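PDB 4U9B: NO-binding heme-dependent sensor protein from Shewanella oneidensis, which acts as an H-NOX gas sensor, binding nitric oxide at the iron of its heme. Local coordinates for residues Val35-Ala39 with Lys40-Glu44; Arg80-Asp83 with Val84-Phe88. All blocks are in the same frame, centred on the assembly; numbering follows the deposited sequence.

From the N terminus, the chain first runs through helices 3-17 and 19-29. Interaction 1 then closes a tight local turn within the loop that leads to helix 44-58, with residues 35-39 folding back against 40-44. Helices 44-58 and 62-80 follow before interaction 2, where the short helix 82-85 turns the chain from the end of helix 62-80 toward helix 91-96. The two contacts lie in series, neither nested nor crossed, with their centres about 22 Å apart. Interaction 1 ties the loop to the first helices and the N terminus, near heme-binding K2, whereas interaction 2 touches the heme itself and packs on helix 98-109.

Interaction 1 of 2, residues Val35-Ala39 with Lys40-Glu44; sequences VYVSA and KSYAE
Y36 and Y42 meet in a T-shaped (edge-to-face) pair, their planes at 81° and their centroids 4.9 Å apart. The CD1 edge of Y36 points at the ring of Y42, with CD1 above its centre and 3.7 Å from Y42 CG. The CG of Y42 stands beside its own backbone N and opposite its carbonyl carbon (chi1 -60°), which sends the ring back across the preceding loop and brings the hydroxyl to the V37 backbone. There V37 N donates to Y42 OH at 2.8 Å, almost straight at 170°. V35 O lies 3.0 Å from Y42 OH, and CB of V37 packs 3.5 Å from Y42 OH. The type I beta turn from V37 to K40 is closed by K40 N donating to V37 O at 3.0 Å, while V37 O also lies at the edge of the Y42 ring, 3.5 Å from Y42 CE2. A phenylalanine in place of Y42 would probably leave V37 N without this acceptor. Several other polar groups find partners outside the loop: K2 NZ donates to both A39 O and S41 OG, backbone bonds join K40 to G3 and Y42 to M1, and Y36 OH is hydrogen-bonded to E46 OE1. The loop thus lies against the N terminus, with Y36 stacked on F6 of helix 3-17, resting on W22 and L26 of helix 19-29, and bonded to helix 44-58 through E46.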
ATOM      1  N   VAL A  35      12.620  13.229 -10.693  1.00 30.85           N
ATOM      2  CA  VAL A  35      12.848  13.239  -9.254  1.00 31.04           C
ATOM      3  C   VAL A  35      11.485  13.221  -8.579  1.00 29.23           C
ATOM      4  O   VAL A  35      10.626  14.044  -8.890  1.00 33.06           O
ATOM      5  CB  VAL A  35      13.652  14.471  -8.795  1.00 36.45           C
ATOM      6  CG1 VAL A  35      13.831  14.462  -7.279  1.00 38.60           C
ATOM      7  CG2 VAL A  35      15.004  14.514  -9.492  1.00 38.88           C
ATOM      8  N   TYR A  36      11.281  12.279  -7.667  1.00 29.70           N
ATOM      9  CA  TYR A  36       9.983  12.133  -7.022  1.00 25.94           C
ATOM     10  C   TYR A  36       9.868  13.006  -5.775  1.00 26.83           C
ATOM     11  O   TYR A  36      10.453  12.719  -4.733  1.00 30.20           O
ATOM     12  CB  TYR A  36       9.726  10.665  -6.686  1.00 22.97           C
ATOM     13  CG  TYR A  36       9.506   9.825  -7.926  1.00 23.96           C
ATOM     14  CD1 TYR A  36       8.382  10.014  -8.719  1.00 23.60           C
ATOM     15  CD2 TYR A  36      10.422   8.858  -8.311  1.00 25.55           C
ATOM     16  CE1 TYR A  36       8.173   9.257  -9.856  1.00 26.08           C
ATOM     17  CE2 TYR A  36      10.222   8.098  -9.448  1.00 25.36           C
ATOM     18  CZ  TYR A  36       9.097   8.303 -10.217  1.00 26.11           C
ATOM     19  OH  TYR A  36       8.890   7.553 -11.351  1.00 26.73           O
ATOM     20  N   VAL A  37       9.109  14.086  -5.918  1.00 24.32           N
ATOM     21  CA  VAL A  37       8.794  14.993  -4.821  1.00 25.07           C
ATOM     22  C   VAL A  37       7.591  14.452  -4.058  1.00 24.32           C
ATOM     23  O   VAL A  37       6.540  14.212  -4.649  1.00 23.78           O
ATOM     24  CB  VAL A  37       8.491  16.413  -5.345  1.00 29.66           C
ATOM     25  CG1 VAL A  37       8.014  17.326  -4.222  1.00 32.06           C
ATOM     26  CG2 VAL A  37       9.718  16.997  -6.033  1.00 32.70           C
ATOM     27  N   SER A  38       7.753  14.277  -2.749  1.00 25.48           N
ATOM     28  CA  SER A  38       6.750  13.620  -1.905  1.00 27.32           C
ATOM     29  C   SER A  38       5.316  14.091  -2.152  1.00 26.48           C
ATOM     30  O   SER A  38       4.397  13.277  -2.261  1.00 26.02           O
ATOM     31  CB  SER A  38       7.094  13.832  -0.430  1.00 30.70           C
ATOM     32  OG  SER A  38       6.946  15.195  -0.056  1.00 38.10           O
ATOM     33  N   ALA A  39       5.137  15.404  -2.249  1.00 24.87           N
ATOM     34  CA  ALA A  39       3.807  16.002  -2.294  1.00 25.50           C
ATOM     35  C   ALA A  39       3.192  16.011  -3.691  1.00 26.44           C
ATOM     36  O   ALA A  39       1.990  16.233  -3.835  1.00 27.22           O
ATOM     37  CB  ALA A  39       3.868  17.428  -1.753  1.00 25.27           C
ATOM     38  N   LYS A  40       4.010  15.766  -4.711  1.00 25.28           N
ATOM     39  CA  LYS A  40       3.578  15.871  -6.103  0.51 24.24           C
ATOM     40  C   LYS A  40       2.970  14.568  -6.614  1.00 25.39           C
ATOM     41  O   LYS A  40       3.358  13.480  -6.187  1.00 25.17           O
ATOM     42  CB  LYS A  40       4.764  16.278  -6.985  0.51 25.83           C
ATOM     43  CG  LYS A  40       4.425  16.502  -8.453  0.51 30.16           C
ATOM     44  CD  LYS A  40       5.476  17.371  -9.139  0.51 35.80           C
ATOM     45  CE  LYS A  40       5.085  17.710 -10.571  0.51 37.52           C
ATOM     46  NZ  LYS A  40       5.797  16.868 -11.569  0.51 39.63           N
ATOM     47  N   SER A  41       2.023  14.694  -7.536  1.00 23.73           N
ATOM     48  CA  SER A  41       1.392  13.542  -8.168  1.00 23.65           C
ATOM     49  C   SER A  41       2.149  13.139  -9.426  1.00 24.33           C
ATOM     50  O   SER A  41       2.565  13.992 -10.213  1.00 24.53           O
ATOM     51  CB  SER A  41      -0.065  13.851  -8.510  1.00 27.08           C
ATOM     52  OG  SER A  41      -0.832  14.033  -7.333  1.00 27.83           O
ATOM     53  N   TYR A  42       2.323  11.834  -9.600  1.00 23.50           N
ATOM     54  CA  TYR A  42       2.985  11.277 -10.771  1.00 24.66           C
ATOM     55  C   TYR A  42       2.125  10.178 -11.383  1.00 23.94           C
ATOM     56  O   TYR A  42       1.252   9.617 -10.718  1.00 22.39           O
ATOM     57  CB  TYR A  42       4.362  10.732 -10.393  1.00 22.38           C
ATOM     58  CG  TYR A  42       5.281  11.783  -9.822  1.00 23.77           C
ATOM     59  CD1 TYR A  42       6.090  12.543 -10.654  1.00 24.66           C
ATOM     60  CD2 TYR A  42       5.330  12.027  -8.454  1.00 24.62           C
ATOM     61  CE1 TYR A  42       6.927  13.509 -10.146  1.00 25.93           C
ATOM     62  CE2 TYR A  42       6.169  12.998  -7.933  1.00 25.31           C
ATOM     63  CZ  TYR A  42       6.965  13.735  -8.786  1.00 27.01           C
ATOM     64  OH  TYR A  42       7.804  14.706  -8.286  1.00 27.59           O
ATOM     65  N   ALA A  43       2.369   9.889 -12.658  1.00 25.00           N
ATOM     66  CA  ALA A  43       1.646   8.838 -13.355  1.00 23.39           C
ATOM     67  C   ALA A  43       1.839   7.498 -12.651  1.00 24.35           C
ATOM     68  O   ALA A  43       2.968   7.061 -12.421  1.00 24.36           O
ATOM     69  CB  ALA A  43       2.106   8.749 -14.797  1.00 23.82           C
ATOM     70  N   GLU A  44       0.733   6.851 -12.310  1.00 22.23           N
ATOM     71  CA  GLU A  44       0.798   5.568 -11.623  1.00 21.55           C
ATOM     72  C   GLU A  44       1.490   4.531 -12.502  1.00 21.54           C
ATOM     73  O   GLU A  44       2.034   3.547 -11.998  1.00 21.62           O
ATOM     74  CB  GLU A  44      -0.602   5.093 -11.234  1.00 25.02           C
ATOM     75  CG  GLU A  44      -1.510   4.809 -12.414  1.00 29.15           C
ATOM     76  CD  GLU A  44      -2.971   4.772 -12.020  1.00 31.99           C
ATOM     77  OE1 GLU A  44      -3.441   5.740 -11.385  1.00 33.66           O
ATOM     78  OE2 GLU A  44      -3.648   3.774 -12.342  1.00 31.99           O
TER

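Interaction 2 of 2, residues Arg80-Asp83 with Val84-Phe88; sequences RHTD and VVDKF. With HEM (protoporphyrin IX containing Fe), chain B.
H81, whose CB packs 4.1 Å from CG2 of V84, carries an imidazole with CB of R80 over one face, offset toward the rim. The heme vinyl carbon CBC approaches this ring obliquely, 3.4 Å from H81 CD2. The ring of Y110 also meets it, with the planes at about 70°, and Y110 OH is hydrogen-bonded to H81 NE2, which holds the imidazole in position. In this H-NOX domain H81 leaves helix 62-80 and occupies the N-cap position of the short helix 82-85, forming part of the heme pocket. Its carbonyl oxygen receives two weak bonds, from V84 N at 3.1 Å and from V85 N at 3.4 Å. A firmer bond follows, D86 N to T82 O at 2.9 Å, and a type I beta turn from V85 to F88 then carries the chain onward.

The two valines are buried. CG2 of V85 reaches the heme methyl CMC at 3.9 Å, so the short helix touches the porphyrin rim through V85 as well as through H81. V84 leans on I102 and E105 of helix 98-109, which also carries H103, the axial iron ligand in other structures of this protein but not bound to the iron here, and E105 in turn forms a salt bridge with K87. The outer side is polar: the carboxylates of D83 and D86 come near each other, and their like charges probably repel mildly. D86 has CG beside its own backbone N (chi1 -73°), which places D86 OD2 3.2 Å from T82 O, a meeting of two acceptors beside the bond that D86 N makes to the same carbonyl oxygen.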
ATOM      1  N   ARG A  80       6.753   8.735   8.185  1.00 29.13           N
ATOM      2  CA  ARG A  80       6.604  10.073   7.624  1.00 28.76           C
ATOM      3  C   ARG A  80       5.363  10.787   8.163  1.00 27.64           C
ATOM      4  O   ARG A  80       5.288  12.016   8.128  1.00 28.86           O
ATOM      5  CB  ARG A  80       6.549   9.995   6.094  1.00 30.23           C
ATOM      6  CG  ARG A  80       7.870   9.578   5.445  1.00 28.71           C
ATOM      7  CD  ARG A  80       7.663   9.131   4.002  1.00 29.95           C
ATOM      8  NE  ARG A  80       8.919   8.904   3.287  1.00 32.84           N
ATOM      9  CZ  ARG A  80       9.691   7.830   3.435  1.00 34.94           C
ATOM     10  NH1 ARG A  80       9.358   6.874   4.292  1.00 32.25           N
ATOM     11  NH2 ARG A  80      10.809   7.716   2.729  1.00 34.65           N
ATOM     12  N   HIS A  81       4.398  10.020   8.664  1.00 25.73           N
ATOM     13  CA  HIS A  81       3.162  10.587   9.201  1.00 26.57           C
ATOM     14  C   HIS A  81       2.827   9.985  10.563  1.00 30.00           C
ATOM     15  O   HIS A  81       1.757   9.408  10.749  1.00 31.06           O
ATOM     16  CB  HIS A  81       2.001  10.360   8.228  1.00 26.36           C
ATOM     17  CG  HIS A  81       2.192  11.022   6.899  1.00 26.56           C
ATOM     18  ND1 HIS A  81       2.226  12.391   6.748  1.00 26.81           N
ATOM     19  CD2 HIS A  81       2.363  10.501   5.661  1.00 24.83           C
ATOM     20  CE1 HIS A  81       2.411  12.686   5.472  1.00 23.65           C
ATOM     21  NE2 HIS A  81       2.495  11.558   4.793  1.00 23.37           N
ATOM     22  N   THR A  82       3.744  10.135  11.513  1.00 32.65           N
ATOM     23  CA  THR A  82       3.593   9.513  12.823  1.00 37.62           C
ATOM     24  C   THR A  82       2.347  10.010  13.554  1.00 38.60           C
ATOM     25  O   THR A  82       1.692   9.242  14.257  1.00 41.85           O
ATOM     26  CB  THR A  82       4.825   9.771  13.708  1.00 41.63           C
ATOM     27  OG1 THR A  82       4.980  11.181  13.919  1.00 42.92           O
ATOM     28  CG2 THR A  82       6.082   9.214  13.054  1.00 43.98           C
ATOM     29  N   ASP A  83       2.020  11.288  13.380  1.00 39.63           N
ATOM     30  CA  ASP A  83       0.849  11.880  14.031  1.00 44.68           C
ATOM     31  C   ASP A  83      -0.433  11.146  13.653  1.00 45.19           C
ATOM     32  O   ASP A  83      -1.329  10.980  14.480  1.00 46.93           O
ATOM     33  CB  ASP A  83       0.716  13.363  13.664  1.00 46.89           C
ATOM     34  CG  ASP A  83       1.457  14.280  14.625  1.00 49.09           C
ATOM     35  OD1 ASP A  83       2.358  13.804  15.347  1.00 48.30           O
ATOM     36  OD2 ASP A  83       1.133  15.486  14.653  1.00 51.63           O
ATOM     37  N   VAL A  84      -0.520  10.710  12.402  1.00 42.28           N
ATOM     38  CA  VAL A  84      -1.709  10.021  11.918  1.00 40.72           C
ATOM     39  C   VAL A  84      -1.836   8.641  12.558  1.00 39.56           C
ATOM     40  O   VAL A  84      -2.890   8.287  13.084  1.00 39.59           O
ATOM     41  CB  VAL A  84      -1.686   9.878  10.382  1.00 40.97           C
ATOM     42  CG1 VAL A  84      -2.877   9.057   9.891  1.00 41.01           C
ATOM     43  CG2 VAL A  84      -1.686  11.253   9.728  1.00 38.70           C
ATOM     44  N   VAL A  85      -0.758   7.867  12.511  1.00 38.83           N
ATOM     45  CA  VAL A  85      -0.777   6.505  13.031  1.00 40.08           C
ATOM     46  C   VAL A  85      -0.934   6.498  14.551  1.00 41.76           C
ATOM     47  O   VAL A  85      -1.583   5.611  15.104  1.00 42.09           O
ATOM     48  CB  VAL A  85       0.501   5.740  12.637  1.00 40.15           C
ATOM     49  CG1 VAL A  85       0.479   4.318  13.190  1.00 43.36           C
ATOM     50  CG2 VAL A  85       0.644   5.702  11.125  1.00 40.23           C
ATOM     51  N   ASP A  86      -0.347   7.489  15.220  1.00 43.26           N
ATOM     52  CA  ASP A  86      -0.428   7.591  16.678  1.00 46.58           C
ATOM     53  C   ASP A  86      -1.863   7.756  17.178  1.00 43.71           C
ATOM     54  O   ASP A  86      -2.132   7.602  18.370  1.00 42.80           O
ATOM     55  CB  ASP A  86       0.416   8.767  17.183  1.00 50.59           C
ATOM     56  CG  ASP A  86       1.911   8.494  17.120  1.00 54.96           C
ATOM     57  OD1 ASP A  86       2.307   7.323  16.941  1.00 58.05           O
ATOM     58  OD2 ASP A  86       2.691   9.459  17.261  1.00 55.31           O
ATOM     59  N   LYS A  87      -2.781   8.078  16.274  1.00 43.54           N
ATOM     60  CA  LYS A  87      -4.184   8.243  16.640  1.00 46.46           C
ATOM     61  C   LYS A  87      -4.848   6.930  17.051  1.00 44.82           C
ATOM     62  O   LYS A  87      -5.933   6.938  17.633  1.00 44.75           O
ATOM     63  CB  LYS A  87      -4.968   8.854  15.479  1.00 49.65           C
ATOM     64  CG  LYS A  87      -4.667  10.316  15.212  1.00 51.96           C
ATOM     65  CD  LYS A  87      -5.580  10.857  14.130  1.00 53.56           C
ATOM     66  CE  LYS A  87      -5.614  12.371  14.126  1.00 58.29           C
ATOM     67  NZ  LYS A  87      -6.721  12.873  13.269  1.00 59.30           N
ATOM     68  N   PHE A  88      -4.195   5.810  16.750  1.00 43.64           N
ATOM     69  CA  PHE A  88      -4.795   4.489  16.936  1.00 42.48           C
ATOM     70  C   PHE A  88      -4.087   3.674  18.010  1.00 44.33           C
ATOM     71  O   PHE A  88      -2.861   3.552  18.007  1.00 45.42           O
ATOM     72  CB  PHE A  88      -4.788   3.728  15.612  1.00 40.03           C
ATOM     73  CG  PHE A  88      -5.488   4.454  14.505  1.00 38.90           C
ATOM     74  CD1 PHE A  88      -6.870   4.532  14.482  1.00 37.78           C
ATOM     75  CD2 PHE A  88      -4.767   5.069  13.496  1.00 39.84           C
ATOM     76  CE1 PHE A  88      -7.521   5.204  13.469  1.00 39.73           C
ATOM     77  CE2 PHE A  88      -5.413   5.742  12.478  1.00 40.54           C
ATOM     78  CZ  PHE A  88      -6.792   5.810  12.465  1.00 40.41           C
TER
HETATM   79  CHA HEM B 201      -2.414   4.923  -0.991  1.00 18.94           C
HETATM   80  CHB HEM B 201      -4.421   1.321   1.543  1.00 17.84           C
HETATM   81  CHC HEM B 201      -2.606   3.126   5.634  1.00 22.34           C
HETATM   82  CHD HEM B 201      -1.671   7.253   3.266  1.00 19.74           C
HETATM   83  C1A HEM B 201      -2.948   3.701  -0.663  1.00 16.36           C
HETATM   84  C2A HEM B 201      -3.098   2.563  -1.547  1.00 17.66           C
HETATM   85  C3A HEM B 201      -3.650   1.573  -0.838  1.00 19.07           C
HETATM   86  C4A HEM B 201      -3.869   2.045   0.511  1.00 16.69           C
HETATM   87  CMA HEM B 201      -4.002   0.161  -1.338  1.00 18.26           C
HETATM   88  CAA HEM B 201      -2.694   2.503  -3.039  1.00 20.86           C
HETATM   89  CBA HEM B 201      -3.615   3.379  -3.892  1.00 20.90           C
HETATM   90  CGA HEM B 201      -4.862   2.658  -4.357  1.00 20.79           C
HETATM   91  O1A HEM B 201      -5.672   3.287  -5.092  1.00 18.80           O
HETATM   92  O2A HEM B 201      -5.066   1.464  -4.011  1.00 20.05           O
HETATM   93  C1B HEM B 201      -4.064   1.452   2.863  1.00 19.64           C
HETATM   94  C2B HEM B 201      -4.296   0.478   3.905  1.00 17.62           C
HETATM   95  C3B HEM B 201      -3.804   0.982   5.052  1.00 20.65           C
HETATM   96  C4B HEM B 201      -3.227   2.279   4.745  1.00 21.45           C
HETATM   97  CMB HEM B 201      -5.024  -0.859   3.639  1.00 17.93           C
HETATM   98  CAB HEM B 201      -3.760   0.377   6.475  1.00 22.02           C
HETATM   99  CBB HEM B 201      -3.885  -0.929   6.731  1.00 25.41           C
HETATM  100  C1C HEM B 201      -2.194   4.413   5.356  1.00 23.21           C
HETATM  101  C2C HEM B 201      -1.603   5.332   6.302  1.00 23.38           C
HETATM  102  C3C HEM B 201      -1.345   6.487   5.677  1.00 21.14           C
HETATM  103  C4C HEM B 201      -1.759   6.333   4.288  1.00 21.92           C
HETATM  104  CMC HEM B 201      -1.337   5.006   7.787  1.00 25.31           C
HETATM  105  CAC HEM B 201      -0.698   7.710   6.377  1.00 24.26           C
HETATM  106  CBC HEM B 201      -0.667   8.935   5.839  1.00 34.22           C
HETATM  107  C1D HEM B 201      -1.687   6.975   1.917  1.00 20.11           C
HETATM  108  C2D HEM B 201      -1.181   7.866   0.898  1.00 20.12           C
HETATM  109  C3D HEM B 201      -1.412   7.141  -0.426  1.00 18.80           C
HETATM  110  C4D HEM B 201      -2.037   5.886  -0.083  1.00 18.66           C
HETATM  111  CMD HEM B 201      -0.533   9.249   1.101  1.00 21.15           C
HETATM  112  CAD HEM B 201      -1.053   7.636  -1.836  1.00 19.68           C
HETATM  113  CBD HEM B 201      -2.219   8.419  -2.434  1.00 20.18           C
HETATM  114  CGD HEM B 201      -1.833   8.878  -3.815  1.00 20.63           C
HETATM  115  O1D HEM B 201      -0.900   8.270  -4.395  1.00 22.04           O
HETATM  116  O2D HEM B 201      -2.454   9.843  -4.340  1.00 21.26           O
HETATM  117  NA  HEM B 201      -3.422   3.347   0.590  1.00 17.74           N
HETATM  118  NB  HEM B 201      -3.409   2.534   3.404  1.00 20.43           N
HETATM  119  NC  HEM B 201      -2.275   5.059   4.136  1.00 21.71           N
HETATM  120  ND  HEM B 201      -2.181   5.824   1.303  1.00 19.89           N
HETATM  121 FE   HEM B 201      -3.009   4.276   2.367  1.00 20.95          FE